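Local coordinates for possible substrate binding protein of ABC transporter system (Rhodopseudomonas palustris, PDB 3N0X) that probably binds a branched-chain amino acid or related solute in the periplasm and delivers it to an ABC transporter, at residues A[7-12]-A[76-81]; A[28-33]-A[271-276]; A[56-61]-A[82-87]. All blocks are in the same frame, centred on the assembly; numbering follows the deposited sequence. Where two conformers were deposited one is given.

Interaction 1: A[7-12]-A[76-81]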
ATOM      1  N   ILE A   7      18.003  -8.458  11.645  1.00 17.23           N
ATOM      2  CA  ILE A   7      16.766  -8.271  10.858  1.00 17.14           C
ATOM      3  C   ILE A   7      16.976  -8.818   9.469  1.00 18.48           C
ATOM      4  O   ILE A   7      17.920  -8.455   8.794  1.00 19.68           O
ATOM      5  CB  ILE A   7      16.407  -6.757  10.742  1.00 17.11           C
ATOM      6  CG1 ILE A   7      16.254  -6.144  12.126  1.00 18.33           C
ATOM      7  CG2 ILE A   7      15.129  -6.547   9.905  1.00 16.28           C
ATOM      8  CD1 ILE A   7      16.174  -4.580  12.129  1.00 19.58           C
ATOM      9  N   ALA A   8      16.095  -9.725   9.062  1.00 16.64           N
ATOM     10  CA  ALA A   8      16.121 -10.275   7.736  1.00 16.62           C
ATOM     11  C   ALA A   8      15.155  -9.509   6.846  1.00 16.53           C
ATOM     12  O   ALA A   8      14.021  -9.285   7.233  1.00 18.62           O
ATOM     13  CB  ALA A   8      15.728 -11.788   7.755  1.00 18.88           C
ATOM     14  N   LEU A   9      15.619  -9.091   5.672  1.00 14.59           N
ATOM     15  CA  LEU A   9      14.755  -8.533   4.662  1.00 14.38           C
ATOM     16  C   LEU A   9      14.634  -9.516   3.504  1.00 15.58           C
ATOM     17  O   LEU A   9      15.639  -9.867   2.855  1.00 16.70           O
ATOM     18  CB  LEU A   9      15.306  -7.203   4.121  1.00 14.52           C
ATOM     19  CG  LEU A   9      14.560  -6.630   2.905  1.00 15.81           C
ATOM     20  CD1 LEU A   9      13.124  -6.224   3.299  1.00 14.91           C
ATOM     21  CD2 LEU A   9      15.365  -5.445   2.296  1.00 16.67           C
ATOM     22  N   ILE A  10      13.412  -9.969   3.234  1.00 14.46           N
ATOM     23  CA  ILE A  10      13.145 -10.859   2.112  1.00 15.06           C
ATOM     24  C   ILE A  10      12.538  -9.947   1.071  1.00 15.54           C
ATOM     25  O   ILE A  10      11.615  -9.199   1.358  1.00 14.66           O
ATOM     26  CB  ILE A  10      12.141 -11.955   2.492  1.00 15.16           C
ATOM     27  CG1 ILE A  10      12.482 -12.609   3.838  1.00 16.75           C
ATOM     28  CG2 ILE A  10      12.017 -13.036   1.392  1.00 14.49           C
ATOM     29  CD1 ILE A  10      13.871 -13.174   3.983  1.00 17.09           C
ATOM     30  N   TYR A  11      13.051  -9.998  -0.146  1.00 15.17           N
ATOM     31  CA  TYR A  11      12.637  -9.088  -1.216  1.00 15.15           C
ATOM     32  C   TYR A  11      12.956  -9.638  -2.598  1.00 15.37           C
ATOM     33  O   TYR A  11      13.829 -10.499  -2.741  1.00 16.52           O
ATOM     34  CB  TYR A  11      13.264  -7.698  -1.045  1.00 15.33           C
ATOM     35  CG  TYR A  11      14.777  -7.507  -1.161  1.00 15.10           C
ATOM     36  CD1 TYR A  11      15.706  -8.531  -0.985  1.00 17.27           C
ATOM     37  CD2 TYR A  11      15.267  -6.232  -1.355  1.00 16.05           C
ATOM     38  CE1 TYR A  11      17.058  -8.278  -1.083  1.00 18.60           C
ATOM     39  CE2 TYR A  11      16.600  -5.970  -1.444  1.00 16.33           C
ATOM     40  CZ  TYR A  11      17.502  -6.983  -1.280  1.00 19.84           C
ATOM     41  OH  TYR A  11      18.871  -6.730  -1.317  1.00 19.62           O
ATOM     42  N   GLY A  12      12.223  -9.151  -3.604  1.00 15.13           N
ATOM     43  CA  GLY A  12      12.409  -9.641  -4.956  1.00 16.87           C
ATOM     44  C   GLY A  12      13.470  -8.834  -5.671  1.00 17.97           C
ATOM     45  O   GLY A  12      13.174  -8.127  -6.662  1.00 18.21           O
ATOM     46  N   ILE A  76      13.834 -11.408  13.542  1.00 18.51           N
ATOM     47  CA  ILE A  76      12.591 -10.939  12.961  1.00 17.12           C
ATOM     48  C   ILE A  76      12.864 -10.759  11.475  1.00 16.17           C
ATOM     49  O   ILE A  76      14.015 -10.598  11.061  1.00 16.77           O
ATOM     50  CB  ILE A  76      12.138  -9.622  13.662  1.00 17.28           C
ATOM     51  CG1 ILE A  76      10.712  -9.234  13.251  1.00 17.81           C
ATOM     52  CG2 ILE A  76      13.129  -8.500  13.423  1.00 18.62           C
ATOM     53  CD1 ILE A  76      10.017  -8.309  14.265  1.00 21.20           C
ATOM     54  N   ALA A  77      11.822 -10.896  10.661  1.00 15.66           N
ATOM     55  CA  ALA A  77      11.967 -10.711   9.226  1.00 14.95           C
ATOM     56  C   ALA A  77      10.932  -9.738   8.721  1.00 14.45           C
ATOM     57  O   ALA A  77       9.866  -9.560   9.326  1.00 14.58           O
ATOM     58  CB  ALA A  77      11.807 -12.063   8.488  1.00 15.76           C
ATOM     59  N   ILE A  78      11.281  -9.110   7.601  1.00 13.44           N
ATOM     60  CA  ILE A  78      10.406  -8.210   6.848  1.00 13.35           C
ATOM     61  C   ILE A  78      10.378  -8.703   5.428  1.00 13.27           C
ATOM     62  O   ILE A  78      11.423  -9.018   4.885  1.00 14.92           O
ATOM     63  CB  ILE A  78      10.980  -6.760   6.856  1.00 13.99           C
ATOM     64  CG1 ILE A  78      11.140  -6.227   8.285  1.00 14.36           C
ATOM     65  CG2 ILE A  78      10.108  -5.799   6.013  1.00 12.94           C
ATOM     66  CD1 ILE A  78      12.065  -4.962   8.380  1.00 14.36           C
ATOM     67  N   GLY A  79       9.191  -8.838   4.823  1.00 13.45           N
ATOM     68  CA  GLY A  79       9.103  -9.242   3.425  1.00 14.84           C
ATOM     69  C   GLY A  79       7.664  -9.342   2.969  1.00 14.58           C
ATOM     70  O   GLY A  79       6.738  -9.185   3.793  1.00 14.82           O
ATOM     71  N   THR A  80       7.399  -9.534   1.684  1.00 13.92           N
ATOM     72  CA  THR A  80       8.346  -9.489   0.578  1.00 13.59           C
ATOM     73  C   THR A  80       7.632  -8.745  -0.545  1.00 14.66           C
ATOM     74  O   THR A  80       6.506  -8.238  -0.345  1.00 14.29           O
ATOM     75  CB  THR A  80       8.816 -10.916   0.149  1.00 15.30           C
ATOM     76  OG1 THR A  80       9.774 -10.798  -0.913  1.00 15.32           O
ATOM     77  CG2 THR A  80       7.678 -11.784  -0.274  1.00 16.54           C
ATOM     78  N   SER A  81       8.279  -8.614  -1.705  1.00 14.38           N
ATOM     79  CA  SER A  81       7.770  -7.714  -2.729  1.00 15.21           C
ATOM     80  C   SER A  81       6.489  -8.232  -3.371  1.00 14.99           C
ATOM     81  O   SER A  81       5.578  -7.474  -3.687  1.00 16.94           O
ATOM     82  CB  SER A  81       8.825  -7.459  -3.802  1.00 16.13           C
ATOM     83  OG  SER A  81      10.114  -7.261  -3.234  1.00 15.77           O
TER

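Interaction 2: A[28-33]-A[271-276]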
ATOM      1  N   LEU A  28      14.217   0.835   4.340  1.00 13.18           N
ATOM      2  CA  LEU A  28      14.577   0.122   5.563  1.00 12.96           C
ATOM      3  C   LEU A  28      15.888   0.698   6.156  1.00 11.60           C
ATOM      4  O   LEU A  28      15.948   0.999   7.365  1.00 13.08           O
ATOM      5  CB  LEU A  28      14.743  -1.374   5.276  1.00 13.72           C
ATOM      6  CG  LEU A  28      15.193  -2.235   6.466  1.00 14.76           C
ATOM      7  CD1 LEU A  28      14.204  -2.175   7.646  1.00 16.58           C
ATOM      8  CD2 LEU A  28      15.477  -3.703   5.983  1.00 15.83           C
HETATM    9  N   MSE A  29      16.907   0.914   5.333  1.00 12.49           N
HETATM   10  CA  MSE A  29      18.187   1.370   5.875  1.00 13.48           C
HETATM   11  C   MSE A  29      18.101   2.788   6.364  1.00 13.10           C
HETATM   12  O   MSE A  29      18.644   3.097   7.410  1.00 14.20           O
HETATM   13  CB  MSE A  29      19.309   1.221   4.854  1.00 14.77           C
HETATM   14  CG  MSE A  29      19.525  -0.209   4.409  1.00 16.28           C
HETATM   15 SE   MSE A  29      19.544  -1.570   5.796  0.75 19.23          SE
HETATM   16  CE  MSE A  29      21.191  -1.108   6.620  1.00 20.85           C
HETATM   17  N   MSE A  30      17.407   3.642   5.625  1.00 12.23           N
HETATM   18  CA  MSE A  30      17.212   5.042   6.046  1.00 12.21           C
HETATM   19  C   MSE A  30      16.357   5.140   7.308  1.00 12.02           C
HETATM   20  O   MSE A  30      16.608   5.993   8.170  1.00 13.57           O
HETATM   21  CB  MSE A  30      16.609   5.870   4.904  1.00 14.18           C
HETATM   22  CG  MSE A  30      17.625   6.115   3.831  1.00 13.26           C
HETATM   23 SE   MSE A  30      16.994   7.265   2.412  0.75 13.94          SE
HETATM   24  CE  MSE A  30      17.003   8.910   3.396  1.00 17.93           C
ATOM     25  N   GLY A  31      15.342   4.281   7.431  1.00 12.36           N
ATOM     26  CA  GLY A  31      14.553   4.258   8.633  1.00 11.11           C
ATOM     27  C   GLY A  31      15.308   3.827   9.888  1.00 11.95           C
ATOM     28  O   GLY A  31      15.110   4.392  10.972  1.00 13.05           O
ATOM     29  N   LEU A  32      16.184   2.825   9.732  1.00 12.01           N
ATOM     30  CA  LEU A  32      16.996   2.369  10.853  1.00 11.51           C
ATOM     31  C   LEU A  32      18.023   3.459  11.234  1.00 12.18           C
ATOM     32  O   LEU A  32      18.316   3.685  12.417  1.00 13.61           O
ATOM     33  CB  LEU A  32      17.695   1.051  10.506  1.00 11.94           C
ATOM     34  CG  LEU A  32      16.787  -0.176  10.304  1.00 12.66           C
ATOM     35  CD1 LEU A  32      17.585  -1.377   9.767  1.00 14.36           C
ATOM     36  CD2 LEU A  32      16.082  -0.575  11.653  1.00 14.59           C
ATOM     37  N   GLU A  33      18.576   4.105  10.216  1.00 12.78           N
ATOM     38  CA  GLU A  33      19.461   5.252  10.420  1.00 13.59           C
ATOM     39  C   GLU A  33      18.727   6.355  11.232  1.00 12.20           C
ATOM     40  O   GLU A  33      19.223   6.879  12.250  1.00 14.13           O
ATOM     41  CB  GLU A  33      19.934   5.777   9.062  1.00 14.03           C
ATOM     42  CG  GLU A  33      20.640   7.143   9.169  1.00 14.53           C
ATOM     43  CD  GLU A  33      20.971   7.755   7.819  1.00 17.27           C
ATOM     44  OE1 GLU A  33      20.673   7.111   6.780  1.00 19.71           O
ATOM     45  OE2 GLU A  33      21.520   8.891   7.797  1.00 19.89           O
ATOM     46  N   THR A 271      14.163  15.106   2.057  1.00 13.99           N
ATOM     47  CA  THR A 271      15.345  15.927   1.855  1.00 15.52           C
ATOM     48  C   THR A 271      16.601  15.097   1.648  1.00 15.40           C
ATOM     49  O   THR A 271      17.398  15.324   0.705  1.00 16.52           O
ATOM     50  CB  THR A 271      15.515  16.864   3.030  1.00 17.74           C
ATOM     51  OG1 THR A 271      14.383  17.742   3.077  1.00 21.53           O
ATOM     52  CG2 THR A 271      16.795  17.699   2.892  1.00 20.50           C
ATOM     53  N   GLU A 272      16.774  14.081   2.484  1.00 14.65           N
ATOM     54  CA  GLU A 272      17.974  13.274   2.408  0.60 15.31           C
ATOM     55  C   GLU A 272      17.970  12.353   1.206  1.00 15.51           C
ATOM     56  O   GLU A 272      19.003  12.090   0.614  1.00 15.72           O
ATOM     57  CB  GLU A 272      18.134  12.491   3.709  0.60 17.22           C
ATOM     58  CG  GLU A 272      19.506  11.966   3.910  0.60 22.35           C
ATOM     59  CD  GLU A 272      20.612  13.040   3.943  0.60 13.42           C
ATOM     60  OE1 GLU A 272      20.429  14.108   4.566  0.60 29.80           O
ATOM     61  OE2 GLU A 272      21.665  12.779   3.352  0.60 24.78           O
ATOM     62  N   HIS A 273      16.795  11.838   0.852  1.00 14.73           N
ATOM     63  CA  HIS A 273      16.676  10.973  -0.318  1.00 14.19           C
ATOM     64  C   HIS A 273      17.027  11.771  -1.560  1.00 16.58           C
ATOM     65  O   HIS A 273      17.736  11.289  -2.450  1.00 15.62           O
ATOM     66  CB  HIS A 273      15.270  10.368  -0.406  1.00 13.62           C
ATOM     67  CG  HIS A 273      15.158   9.179  -1.323  1.00 13.99           C
ATOM     68  ND1 HIS A 273      15.077   9.304  -2.695  1.00 14.70           N
ATOM     69  CD2 HIS A 273      15.117   7.841  -1.064  1.00 13.18           C
ATOM     70  CE1 HIS A 273      14.967   8.102  -3.239  1.00 17.30           C
ATOM     71  NE2 HIS A 273      14.986   7.192  -2.279  1.00 15.70           N
ATOM     72  N   GLN A 274      16.590  13.014  -1.624  1.00 15.63           N
ATOM     73  CA  GLN A 274      16.912  13.845  -2.803  0.60 16.64           C
ATOM     74  C   GLN A 274      18.392  14.155  -2.847  1.00 17.04           C
ATOM     75  O   GLN A 274      19.000  14.124  -3.926  1.00 17.68           O
ATOM     76  CB  GLN A 274      16.089  15.140  -2.846  0.60 16.36           C
ATOM     77  CG  GLN A 274      16.187  15.882  -4.226  0.60 17.19           C
ATOM     78  CD  GLN A 274      15.353  15.231  -5.319  0.60 20.10           C
ATOM     79  OE1 GLN A 274      14.374  14.534  -5.045  0.60 19.63           O
ATOM     80  NE2 GLN A 274      15.754  15.452  -6.580  0.60 18.91           N
ATOM     81  N   LYS A 275      19.004  14.422  -1.696  1.00 17.04           N
ATOM     82  CA  LYS A 275      20.452  14.722  -1.642  1.00 18.02           C
ATOM     83  C   LYS A 275      21.303  13.514  -2.079  1.00 18.69           C
ATOM     84  O   LYS A 275      22.292  13.671  -2.820  1.00 20.82           O
ATOM     85  CB  LYS A 275      20.856  15.132  -0.230  1.00 19.57           C
ATOM     86  CG  LYS A 275      22.328  15.394  -0.059  1.00 23.95           C
ATOM     87  CD  LYS A 275      22.664  15.888   1.329  1.00 27.32           C
ATOM     88  CE  LYS A 275      24.177  16.100   1.490  1.00 30.73           C
ATOM     89  NZ  LYS A 275      24.484  16.644   2.880  1.00 32.65           N
ATOM     90  N   ARG A 276      20.929  12.315  -1.627  1.00 17.15           N
ATOM     91  CA  ARG A 276      21.701  11.107  -1.891  1.00 18.87           C
ATOM     92  C   ARG A 276      21.516  10.522  -3.282  1.00 19.77           C
ATOM     93  O   ARG A 276      22.472   9.969  -3.852  1.00 22.68           O
ATOM     94  CB  ARG A 276      21.369  10.041  -0.827  1.00 17.19           C
ATOM     95  CG  ARG A 276      21.800  10.468   0.547  1.00 18.78           C
ATOM     96  CD  ARG A 276      21.357   9.488   1.676  1.00 18.83           C
ATOM     97  NE  ARG A 276      21.559  10.123   2.994  1.00 21.13           N
ATOM     98  CZ  ARG A 276      21.381   9.509   4.168  1.00 21.22           C
ATOM     99  NH1 ARG A 276      21.051   8.234   4.215  1.00 16.89           N
ATOM    100  NH2 ARG A 276      21.568  10.189   5.296  1.00 21.24           N
TER

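Interaction 3: A[56-61]-A[82-87]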
ATOM      1  N   SER A  56      11.023 -13.016  -6.419  1.00 17.57           N
ATOM      2  CA  SER A  56       9.564 -13.032  -6.500  1.00 18.78           C
ATOM      3  C   SER A  56       9.029 -14.415  -6.908  1.00 18.67           C
ATOM      4  O   SER A  56       8.004 -14.511  -7.608  1.00 19.61           O
ATOM      5  CB  SER A  56       9.056 -11.902  -7.406  1.00 18.67           C
ATOM      6  OG  SER A  56       9.480 -10.631  -6.896  1.00 17.64           O
ATOM      7  N   LYS A  57       9.734 -15.463  -6.472  1.00 19.86           N
ATOM      8  CA  LYS A  57       9.293 -16.845  -6.676  0.50 19.36           C
ATOM      9  C   LYS A  57       8.911 -17.447  -5.316  1.00 18.79           C
ATOM     10  O   LYS A  57       9.738 -17.534  -4.413  1.00 20.50           O
ATOM     11  CB  LYS A  57      10.387 -17.672  -7.349  0.50 20.41           C
ATOM     12  CG  LYS A  57      10.665 -17.254  -8.796  0.50 22.59           C
ATOM     13  CD  LYS A  57      11.732 -18.141  -9.435  0.50 25.70           C
ATOM     14  CE  LYS A  57      11.966 -17.777 -10.910  0.50 27.52           C
ATOM     15  NZ  LYS A  57      13.131 -18.510 -11.490  0.50 28.90           N
ATOM     16  N   PRO A  58       7.648 -17.869  -5.166  1.00 18.90           N
ATOM     17  CA  PRO A  58       7.213 -18.305  -3.829  1.00 19.47           C
ATOM     18  C   PRO A  58       8.021 -19.419  -3.195  1.00 19.72           C
ATOM     19  O   PRO A  58       8.301 -19.353  -2.003  1.00 20.26           O
ATOM     20  CB  PRO A  58       5.762 -18.752  -4.079  1.00 19.91           C
ATOM     21  CG  PRO A  58       5.312 -17.869  -5.137  1.00 21.11           C
ATOM     22  CD  PRO A  58       6.495 -17.714  -6.068  1.00 21.18           C
ATOM     23  N   ASP A  59       8.429 -20.428  -3.969  1.00 21.20           N
ATOM     24  CA  ASP A  59       9.203 -21.536  -3.387  1.00 22.83           C
ATOM     25  C   ASP A  59      10.573 -21.058  -2.886  1.00 21.11           C
ATOM     26  O   ASP A  59      11.085 -21.527  -1.875  1.00 21.43           O
ATOM     27  CB  ASP A  59       9.368 -22.699  -4.395  1.00 26.27           C
ATOM     28  CG  ASP A  59       8.080 -23.517  -4.570  1.00 34.70           C
ATOM     29  OD1 ASP A  59       7.121 -23.340  -3.775  1.00 36.19           O
ATOM     30  OD2 ASP A  59       8.040 -24.373  -5.499  1.00 43.24           O
ATOM     31  N   LEU A  60      11.181 -20.130  -3.615  1.00 20.39           N
ATOM     32  CA  LEU A  60      12.450 -19.572  -3.204  1.00 19.86           C
ATOM     33  C   LEU A  60      12.250 -18.694  -1.972  1.00 18.61           C
ATOM     34  O   LEU A  60      13.120 -18.657  -1.102  1.00 19.98           O
ATOM     35  CB  LEU A  60      13.116 -18.781  -4.341  1.00 20.01           C
ATOM     36  CG  LEU A  60      13.585 -19.518  -5.601  1.00 25.07           C
ATOM     37  CD1 LEU A  60      14.438 -18.518  -6.440  1.00 24.15           C
ATOM     38  CD2 LEU A  60      14.356 -20.786  -5.273  1.00 28.17           C
ATOM     39  N   SER A  61      11.117 -17.996  -1.899  1.00 16.81           N
ATOM     40  CA  SER A  61      10.838 -17.131  -0.757  1.00 16.26           C
ATOM     41  C   SER A  61      10.738 -17.937   0.541  1.00 17.20           C
ATOM     42  O   SER A  61      11.361 -17.593   1.562  1.00 16.96           O
ATOM     43  CB  SER A  61       9.571 -16.323  -0.998  1.00 17.56           C
ATOM     44  OG  SER A  61       9.576 -15.136  -0.222  1.00 16.58           O
ATOM     45  N   SER A  82       6.442  -9.537  -3.599  1.00 13.87           N
ATOM     46  CA  SER A  82       5.310 -10.211  -4.256  1.00 16.21           C
ATOM     47  C   SER A  82       4.325 -10.760  -3.243  1.00 15.96           C
ATOM     48  O   SER A  82       4.754 -11.450  -2.325  1.00 16.52           O
ATOM     49  CB  SER A  82       5.846 -11.378  -5.102  1.00 18.60           C
ATOM     50  OG  SER A  82       4.847 -12.333  -5.386  1.00 22.75           O
ATOM     51  N   SER A  83       3.034 -10.444  -3.391  1.00 15.77           N
ATOM     52  CA  SER A  83       2.011 -11.030  -2.512  1.00 16.41           C
ATOM     53  C   SER A  83       1.967 -12.545  -2.556  1.00 16.16           C
ATOM     54  O   SER A  83       1.756 -13.188  -1.511  1.00 16.29           O
ATOM     55  CB  SER A  83       0.615 -10.526  -2.825  1.00 17.48           C
ATOM     56  OG  SER A  83       0.462  -9.183  -2.430  1.00 17.26           O
ATOM     57  N   ALA A  84       2.122 -13.145  -3.740  1.00 15.99           N
ATOM     58  CA  ALA A  84       2.143 -14.596  -3.813  1.00 16.53           C
ATOM     59  C   ALA A  84       3.301 -15.204  -3.022  1.00 15.82           C
ATOM     60  O   ALA A  84       3.108 -16.197  -2.310  1.00 18.00           O
ATOM     61  CB  ALA A  84       2.155 -15.070  -5.307  1.00 17.11           C
ATOM     62  N   ALA A  85       4.475 -14.581  -3.084  1.00 15.67           N
ATOM     63  CA  ALA A  85       5.600 -15.036  -2.281  1.00 16.81           C
ATOM     64  C   ALA A  85       5.319 -14.826  -0.771  1.00 15.89           C
ATOM     65  O   ALA A  85       5.615 -15.685   0.039  1.00 17.49           O
ATOM     66  CB  ALA A  85       6.926 -14.306  -2.699  1.00 18.16           C
ATOM     67  N   ALA A  86       4.771 -13.679  -0.401  1.00 15.69           N
ATOM     68  CA  ALA A  86       4.477 -13.400   1.002  1.00 16.27           C
ATOM     69  C   ALA A  86       3.470 -14.401   1.570  1.00 16.19           C
ATOM     70  O   ALA A  86       3.647 -14.889   2.697  1.00 16.16           O
ATOM     71  CB  ALA A  86       3.990 -11.957   1.168  1.00 15.21           C
ATOM     72  N   LEU A  87       2.434 -14.723   0.800  1.00 16.92           N
ATOM     73  CA  LEU A  87       1.427 -15.696   1.260  1.00 18.04           C
ATOM     74  C   LEU A  87       2.066 -17.077   1.494  1.00 18.38           C
ATOM     75  O   LEU A  87       1.779 -17.749   2.506  1.00 17.79           O
ATOM     76  CB  LEU A  87       0.291 -15.785   0.243  1.00 17.17           C
ATOM     77  CG  LEU A  87      -0.724 -14.673   0.311  1.00 16.33           C
ATOM     78  CD1 LEU A  87      -1.428 -14.459  -1.078  1.00 20.87           C
ATOM     79  CD2 LEU A  87      -1.723 -14.940   1.516  1.00 15.74           C
TER
HETATM   80  O   HOH W   1       9.155 -10.805  -4.027  1.00 15.03           O
HETATM   81  O   HOH W   2       5.404 -14.277  -6.739  1.00 32.14           O

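Interaction 1: A[7-12]-A[76-81]
A8 and I78 sit at the centre of a parallel strand pairing between 7-12 and 76-81. The backbone N of A8 donates to the O of I76 (3.0 Å). The O of A8 then accepts from the N of I78 (2.8 Å), and the O of I78 from the N of I10 (2.8 Å). This is the alternating ladder of a parallel pair, in which A8 bonds to both I76 and I78. The strand axes run 22° apart. On one face, CG2 of I7 meets CD1 of I78 at 3.8 Å, and CD1 of L9 lies 4.1 Å from CG2 of I78. On the other face the methyls of A8 and A77 touch. Past the last bridge, the side chain of S81 takes over. Its OG accepts the N-H of G12 at 2.9 Å, almost straight at 172°. The first torsion of S81 (-42°) sets OG beside its own backbone N and turned to G12. A cis peptide bond precedes T80, whose OG1 is hydrogen-bonded to D54. Helix 58-70 packs on the face of A8 and A77. Helices 18-35 and 283-302 pack on the face of I7, L9 and I78. This is the three-layer alpha/beta/alpha sandwich of periplasmic binding protein lobes. A8 and I10 bond to strand 76-79, while I7, L9 and Y11 bond on to strand 45-53, and a serine hydroxyl extends the bonding beyond the strands.

Interaction 2: A[28-33]-A[271-276]
E33 and R276 form a bidentate, end-on salt bridge between helices 18-35 and 264-277. NH1 of R276 donates to OE1 of E33 (2.8 Å), and NH2 of R276 donates to OE2 of E33 (2.8 Å). Both oxygens use their syn lone pairs, and the bonds are nearly straight. Carboxylate and guanidinium lie almost in one plane, 11° apart. The E33 chain reaches across fully extended, with CG anti to the backbone N (chi1 169°). The third nitrogen, NE, is also used. E272 has two conformers, and in the modelled one its OE2 accepts from NE of R276 at 2.7 Å. That oxygen is met on its anti side, somewhat out of the carboxylate plane. In this conformer NE, NH1 and NH2 each have a carboxylate partner, and two glutamates hold the guanidinium at its edge. Below this layer lies selenomethionine M30. Its CE lies over one face of the guanidinium and touches CB of E272 at 3.8 Å. Its SE is 4.0 Å from CD2 of H273, approaching the ring obliquely. The imidazole is held separately, because ND1 of H273 bonds to the O of A279. W268 of helix 264-277 touches M30, E33 and R276. The segment axes are 12.1 Å apart, so long side chains span the gap. A salt-bridge network over an apolar selenomethionine contact thus joins helix 18-35, which packs on the sheet, to the outer helix 264-277. The arginine probably offsets the repulsion between the two carboxylates, whose OE2 atoms in E33 and E272 lie 5.9 Å apart.

Interaction 3: A[56-61]-A[82-87]
P58 and A85 bring the first turns of helices 58-70 and 83-96 together, with their CA atoms 4.0 Å apart. These are consecutive helices of the alpha/beta fold, separated by strand 76-79. The proline ring lies against the backbone between A84 and A85. Its CG is 4.0 Å from the carbonyl C of A84 and also reaches the A84 methyl. One turn on, S61 points toward the other helix. Its CB and OG both rest on the methyl of A85, with OG of S61 3.7 Å from CB of A85. With OG anti to the backbone N (chi1 -156°), S61 makes this contact while bonding to D89 and D54. In the turns before the helices, S56 and S82 face each other through their CB atoms, at 4.0 Å. No direct hydrogen bond crosses here. One water clearly bridges OG of S56 (2.9 Å) and the N of S82 (3.0 Å), accepting from that N-H. A second donates to the O of S56 (2.8 Å), but its link to OG of S82 is too short to be trusted. S82 is the N-cap of helix 83-96, and its OG accepts from the N of A85 at 3.2 Å. Small side chains let the two helix starts come close. The contact is mostly van der Waals packing between the first turns, with the polar end of S61 turned to D89 and D54, and water-mediated at the loops.

Overall arrangement
Interactions 1 and 3 adjoin, with centres about 11 Å apart. The chain runs from strand 76-79 of interaction 1 directly into helix 83-96 of interaction 3. CG2 of T80 packs on CB of A85 (3.6 Å), and CG2 of I10 meets OG of S61 (3.6 Å). D54 bonds to both T80 and S61, tying the two contacts together. Interaction 2 lies across the other face of the sheet, its centre about 18 Å from that of interaction 1. Helix 18-35 connects them: CD1 of L28 is 3.6 Å from CD1 of I78, and M30 and E33 meet 271-276. Interactions 2 and 3 do not touch, their nearest atoms being about 14 Å apart. Together they span the layers of one lobe.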